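Local coordinates for protein fervidolysin (Fervidobacterium pennivorans, PDB 1R6V) that degrades keratin into peptides as a calcium-binding, subtilisin-like serine protease, allowing the bacterium to grow on native feathers, at residues V55-I67 and D247-H259. The protein carries 1 engineered substitution. Residues are numbered along the deposited sequence; the frame is centred on the assembly and turned at random.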
loop_
_atom_site.group_PDB
_atom_site.type_symbol
_atom_site.label_atom_id
_atom_site.label_comp_id
_atom_site.label_asym_id
_atom_site.label_seq_id
_atom_site.Cartn_x
_atom_site.Cartn_y
_atom_site.Cartn_z
ATOM N N VAL A 55 -20.890 2.200 10.900
ATOM C CA VAL A 55 -19.507 1.899 11.253
ATOM C C VAL A 55 -19.443 0.408 11.567
ATOM O O VAL A 55 -20.213 -0.077 12.392
ATOM C CB VAL A 55 -19.075 2.688 12.509
ATOM C CG1 VAL A 55 -17.707 2.216 12.984
ATOM C CG2 VAL A 55 -19.042 4.176 12.196
ATOM N N VAL A 56 -18.540 -0.320 10.906
ATOM C CA VAL A 56 -18.408 -1.750 11.148
ATOM C C VAL A 56 -17.071 -2.132 11.770
ATOM O O VAL A 56 -16.924 -3.238 12.285
ATOM C CB VAL A 56 -18.590 -2.565 9.849
ATOM C CG1 VAL A 56 -20.043 -2.481 9.382
ATOM C CG2 VAL A 56 -17.666 -2.030 8.774
ATOM N N LEU A 57 -16.101 -1.224 11.722
ATOM C CA LEU A 57 -14.790 -1.494 12.299
ATOM C C LEU A 57 -14.154 -0.192 12.721
ATOM O O LEU A 57 -14.197 0.798 11.985
ATOM C CB LEU A 57 -13.871 -2.179 11.277
ATOM C CG LEU A 57 -12.461 -2.568 11.731
ATOM C CD1 LEU A 57 -12.510 -3.634 12.819
ATOM C CD2 LEU A 57 -11.708 -3.097 10.524
ATOM N N GLU A 58 -13.593 -0.191 13.923
ATOM C CA GLU A 58 -12.884 0.964 14.442
ATOM C C GLU A 58 -11.478 0.476 14.752
ATOM O O GLU A 58 -11.303 -0.525 15.450
ATOM C CB GLU A 58 -13.525 1.476 15.724
ATOM C CG GLU A 58 -14.914 2.032 15.520
ATOM C CD GLU A 58 -15.040 3.494 15.923
ATOM O OE1 GLU A 58 -16.144 3.881 16.356
ATOM O OE2 GLU A 58 -14.054 4.261 15.812
ATOM N N LEU A 59 -10.480 1.181 14.223
ATOM C CA LEU A 59 -9.079 0.824 14.437
ATOM C C LEU A 59 -8.360 2.065 14.921
ATOM O O LEU A 59 -7.632 2.701 14.177
ATOM C CB LEU A 59 -8.456 0.355 13.121
ATOM C CG LEU A 59 -8.985 -0.990 12.642
ATOM C CD1 LEU A 59 -8.408 -1.286 11.268
ATOM C CD2 LEU A 59 -8.596 -2.083 13.652
ATOM N N PRO A 60 -8.558 2.428 16.191
ATOM C CA PRO A 60 -7.901 3.627 16.711
ATOM C C PRO A 60 -6.385 3.664 16.646
ATOM O O PRO A 60 -5.812 4.753 16.549
ATOM C CB PRO A 60 -8.476 3.753 18.132
ATOM C CG PRO A 60 -8.830 2.356 18.504
ATOM C CD PRO A 60 -9.358 1.743 17.223
ATOM N N GLN A 61 -5.738 2.491 16.658
ATOM C CA GLN A 61 -4.276 2.427 16.592
ATOM C C GLN A 61 -3.716 3.103 15.342
ATOM O O GLN A 61 -2.589 3.601 15.372
ATOM C CB GLN A 61 -3.783 0.978 16.675
ATOM C CG GLN A 61 -4.800 -0.038 16.297
ATOM C CD GLN A 61 -5.730 -0.395 17.444
ATOM O OE1 GLN A 61 -5.327 -1.000 18.447
ATOM N NE2 GLN A 61 -6.966 -0.039 17.292
ATOM N N ILE A 62 -4.487 3.108 14.247
ATOM C CA ILE A 62 -4.061 3.795 13.021
ATOM C C ILE A 62 -5.133 4.800 12.559
ATOM O O ILE A 62 -5.173 5.213 11.395
ATOM C CB ILE A 62 -3.728 2.818 11.841
ATOM C CG1 ILE A 62 -4.950 1.975 11.477
ATOM C CG2 ILE A 62 -2.520 1.943 12.209
ATOM C CD1 ILE A 62 -4.740 1.112 10.204
ATOM N N LYS A 63 -5.996 5.196 13.492
ATOM C CA LYS A 63 -7.048 6.173 13.206
ATOM C C LYS A 63 -7.841 5.905 11.927
ATOM O O LYS A 63 -7.908 6.749 11.025
ATOM C CB LYS A 63 -6.445 7.581 13.160
ATOM C CG LYS A 63 -5.976 8.110 14.516
ATOM C CD LYS A 63 -5.255 9.439 14.323
ATOM C CE LYS A 63 -5.059 10.196 15.627
ATOM N NZ LYS A 63 -6.372 10.561 16.245
ATOM N N VAL A 64 -8.467 4.733 11.881
ATOM C CA VAL A 64 -9.272 4.321 10.744
ATOM C C VAL A 64 -10.613 3.818 11.211
ATOM O O VAL A 64 -10.719 3.181 12.254
ATOM C CB VAL A 64 -8.597 3.175 9.940
ATOM C CG1 VAL A 64 -9.603 2.544 8.971
ATOM C CG2 VAL A 64 -7.415 3.720 9.156
ATOM N N VAL A 65 -11.646 4.156 10.451
ATOM C CA VAL A 65 -12.995 3.681 10.718
ATOM C C VAL A 65 -13.473 3.166 9.364
ATOM O O VAL A 65 -13.300 3.854 8.356
ATOM C CB VAL A 65 -13.968 4.813 11.124
ATOM C CG1 VAL A 65 -15.389 4.255 11.202
ATOM C CG2 VAL A 65 -13.573 5.415 12.464
ATOM N N SER A 66 -14.051 1.969 9.323
ATOM C CA SER A 66 -14.575 1.435 8.069
ATOM C C SER A 66 -16.087 1.646 8.155
ATOM O O SER A 66 -16.697 1.363 9.184
ATOM C CB SER A 66 -14.241 -0.056 7.928
ATOM O OG SER A 66 -14.879 -0.806 8.941
ATOM N N ILE A 67 -16.675 2.157 7.075
ATOM C CA ILE A 67 -18.107 2.458 7.030
ATOM C C ILE A 67 -18.832 1.708 5.929
ATOM O O ILE A 67 -18.477 1.815 4.759
ATOM C CB ILE A 67 -18.333 3.968 6.787
ATOM C CG1 ILE A 67 -17.612 4.779 7.864
ATOM C CG2 ILE A 67 -19.845 4.282 6.734
ATOM C CD1 ILE A 67 -17.664 6.286 7.640
ATOM N N ASP A 247 -9.478 -3.258 5.340
ATOM C CA ASP A 247 -9.765 -2.839 6.700
ATOM C C ASP A 247 -9.591 -3.991 7.695
ATOM O O ASP A 247 -8.973 -3.800 8.740
ATOM C CB ASP A 247 -11.183 -2.211 6.800
ATOM C CG ASP A 247 -12.279 -3.083 6.191
ATOM O OD1 ASP A 247 -11.974 -3.981 5.378
ATOM O OD2 ASP A 247 -13.466 -2.849 6.520
ATOM N N TYR A 248 -10.091 -5.185 7.384
ATOM C CA TYR A 248 -9.927 -6.280 8.328
ATOM C C TYR A 248 -8.483 -6.797 8.364
ATOM O O TYR A 248 -8.027 -7.268 9.403
ATOM C CB TYR A 248 -10.931 -7.409 8.050
ATOM C CG TYR A 248 -12.355 -7.016 8.419
ATOM C CD1 TYR A 248 -13.255 -6.576 7.453
ATOM C CD2 TYR A 248 -12.777 -7.036 9.745
ATOM C CE1 TYR A 248 -14.553 -6.160 7.806
ATOM C CE2 TYR A 248 -14.067 -6.624 10.108
ATOM C CZ TYR A 248 -14.943 -6.190 9.137
ATOM O OH TYR A 248 -16.206 -5.781 9.494
ATOM N N VAL A 249 -7.765 -6.699 7.250
ATOM C CA VAL A 249 -6.356 -7.102 7.250
ATOM C C VAL A 249 -5.597 -6.140 8.187
ATOM O O VAL A 249 -4.778 -6.572 9.002
ATOM C CB VAL A 249 -5.733 -7.042 5.836
ATOM C CG1 VAL A 249 -4.206 -7.234 5.935
ATOM C CG2 VAL A 249 -6.337 -8.164 4.960
ATOM N N ALA A 250 -5.866 -4.839 8.071
ATOM C CA ALA A 250 -5.222 -3.872 8.957
ATOM C C ALA A 250 -5.517 -4.243 10.422
ATOM O O ALA A 250 -4.626 -4.202 11.281
ATOM C CB ALA A 250 -5.712 -2.432 8.641
ATOM N N ALA A 251 -6.765 -4.601 10.714
ATOM C CA ALA A 251 -7.125 -5.004 12.078
ATOM C C ALA A 251 -6.300 -6.214 12.505
ATOM O O ALA A 251 -5.842 -6.280 13.638
ATOM C CB ALA A 251 -8.608 -5.356 12.159
ATOM N N GLY A 252 -6.137 -7.183 11.601
ATOM C CA GLY A 252 -5.351 -8.369 11.925
ATOM C C GLY A 252 -3.872 -8.066 12.138
ATOM O O GLY A 252 -3.226 -8.658 13.011
ATOM N N ILE A 253 -3.331 -7.147 11.341
ATOM C CA ILE A 253 -1.919 -6.765 11.461
ATOM C C ILE A 253 -1.708 -6.016 12.764
ATOM O O ILE A 253 -0.726 -6.238 13.475
ATOM C CB ILE A 253 -1.479 -5.882 10.275
ATOM C CG1 ILE A 253 -1.304 -6.767 9.032
ATOM C CG2 ILE A 253 -0.167 -5.132 10.591
ATOM C CD1 ILE A 253 -1.116 -5.966 7.739
ATOM N N ILE A 254 -2.652 -5.143 13.086
ATOM C CA ILE A 254 -2.557 -4.397 14.344
ATOM C C ILE A 254 -2.659 -5.368 15.535
ATOM O O ILE A 254 -1.908 -5.272 16.513
ATOM C CB ILE A 254 -3.675 -3.326 14.449
ATOM C CG1 ILE A 254 -3.272 -2.027 13.730
ATOM C CG2 ILE A 254 -3.872 -2.945 15.930
ATOM C CD1 ILE A 254 -2.812 -2.155 12.288
ATOM N N TRP A 255 -3.600 -6.304 15.460
ATOM C CA TRP A 255 -3.781 -7.287 16.519
ATOM C C TRP A 255 -2.487 -8.086 16.713
ATOM O O TRP A 255 -2.009 -8.267 17.835
ATOM C CB TRP A 255 -4.907 -8.251 16.142
ATOM C CG TRP A 255 -5.396 -9.122 17.252
ATOM C CD1 TRP A 255 -6.449 -8.872 18.100
ATOM C CD2 TRP A 255 -4.881 -10.411 17.621
ATOM N NE1 TRP A 255 -6.618 -9.933 18.968
ATOM C CE2 TRP A 255 -5.669 -10.887 18.696
ATOM C CE3 TRP A 255 -3.825 -11.209 17.150
ATOM C CZ2 TRP A 255 -5.433 -12.132 19.305
ATOM C CZ3 TRP A 255 -3.590 -12.451 17.760
ATOM C CH2 TRP A 255 -4.391 -12.894 18.822
ATOM N N ALA A 256 -1.914 -8.563 15.611
ATOM C CA ALA A 256 -0.688 -9.360 15.691
ATOM C C ALA A 256 0.463 -8.575 16.313
ATOM O O ALA A 256 1.245 -9.111 17.109
ATOM C CB ALA A 256 -0.287 -9.844 14.296
ATOM N N THR A 257 0.584 -7.317 15.917
ATOM C CA THR A 257 1.632 -6.450 16.452
ATOM C C THR A 257 1.426 -6.241 17.951
ATOM O O THR A 257 2.361 -6.359 18.752
ATOM C CB THR A 257 1.601 -5.074 15.768
ATOM O OG1 THR A 257 1.858 -5.236 14.366
ATOM C CG2 THR A 257 2.659 -4.134 16.379
ATOM N N ASP A 258 0.193 -5.920 18.314
ATOM C CA ASP A 258 -0.153 -5.671 19.709
ATOM C C ASP A 258 0.008 -6.904 20.578
ATOM O O ASP A 258 0.226 -6.785 21.784
ATOM C CB ASP A 258 -1.595 -5.177 19.834
ATOM C CG ASP A 258 -1.775 -3.755 19.353
ATOM O OD1 ASP A 258 -0.768 -3.067 19.071
ATOM O OD2 ASP A 258 -2.939 -3.322 19.259
ATOM N N HIS A 259 -0.111 -8.085 19.975
ATOM C CA HIS A 259 0.005 -9.325 20.712
ATOM C C HIS A 259 1.366 -9.991 20.611
ATOM O O HIS A 259 1.494 -11.186 20.868
ATOM C CB HIS A 259 -1.109 -10.289 20.292
ATOM C CG HIS A 259 -2.454 -9.897 20.815
ATOM N ND1 HIS A 259 -3.064 -10.558 21.861
ATOM C CD2 HIS A 259 -3.253 -8.843 20.523
ATOM C CE1 HIS A 259 -4.174 -9.923 22.195
ATOM N NE2 HIS A 259 -4.312 -8.877 21.399
#
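L59 sets its two methyls on the small residues of helix 247-258: CD2 lies 3.6 Å from A251 CB, and CD1 rests against A250 CB at 3.9 Å. Two residues earlier on the same strand, L57 has its CG anti to the backbone N (chi1 -178°), which carries CD2 over the first turn of the helix. That methyl touches D247 O at 3.3 Å and also covers one face of the Y248 ring, 4.1 Å above its plane and offset toward the rim. The Y248 hydroxyl end reaches V56, the two side chains crossing at about a right angle. Beyond the strand, I62 continues the apolar seam, its CD1 4.0 Å from A250 CB and its CG2 meeting I254 CD1. Q61, bent at chi2, lays its aliphatic part across I254 and turns its amide oxygen OE1 to D258 OD2, oxygen to oxygen and without a hydrogen bond, the two planes 45° apart; D258 OD1 is hydrogen-bonded to Y283. Cutting Q61 back to an alanine is likely to strip this side of I254 of the cover given by the chain beyond CB.

At the other end, D247 OD2 lies 3.2 Å from S66 CB and forms a salt bridge with K33, which probably offsets the charge of the buried carboxylate. The turn presenting Q61 and I62 is fixed by L59 O, which accepts from I62 N and V64 N on opposite faces of its plane; K63 and V64 form a G1 beta bulge opposite L59.

The contact docks the propeptide on the catalytic domain, as in subtilisin zymogens, where the prodomain sheet packs on surface helices of the protease. Strand 54-59 is an edge strand of the four-stranded antiparallel sheet, next to 64-68, and its 55-59 part runs at 39° to helix 247-258. Behind, V249 and I253 pack the helix onto strand 263-269 and helix 275-286.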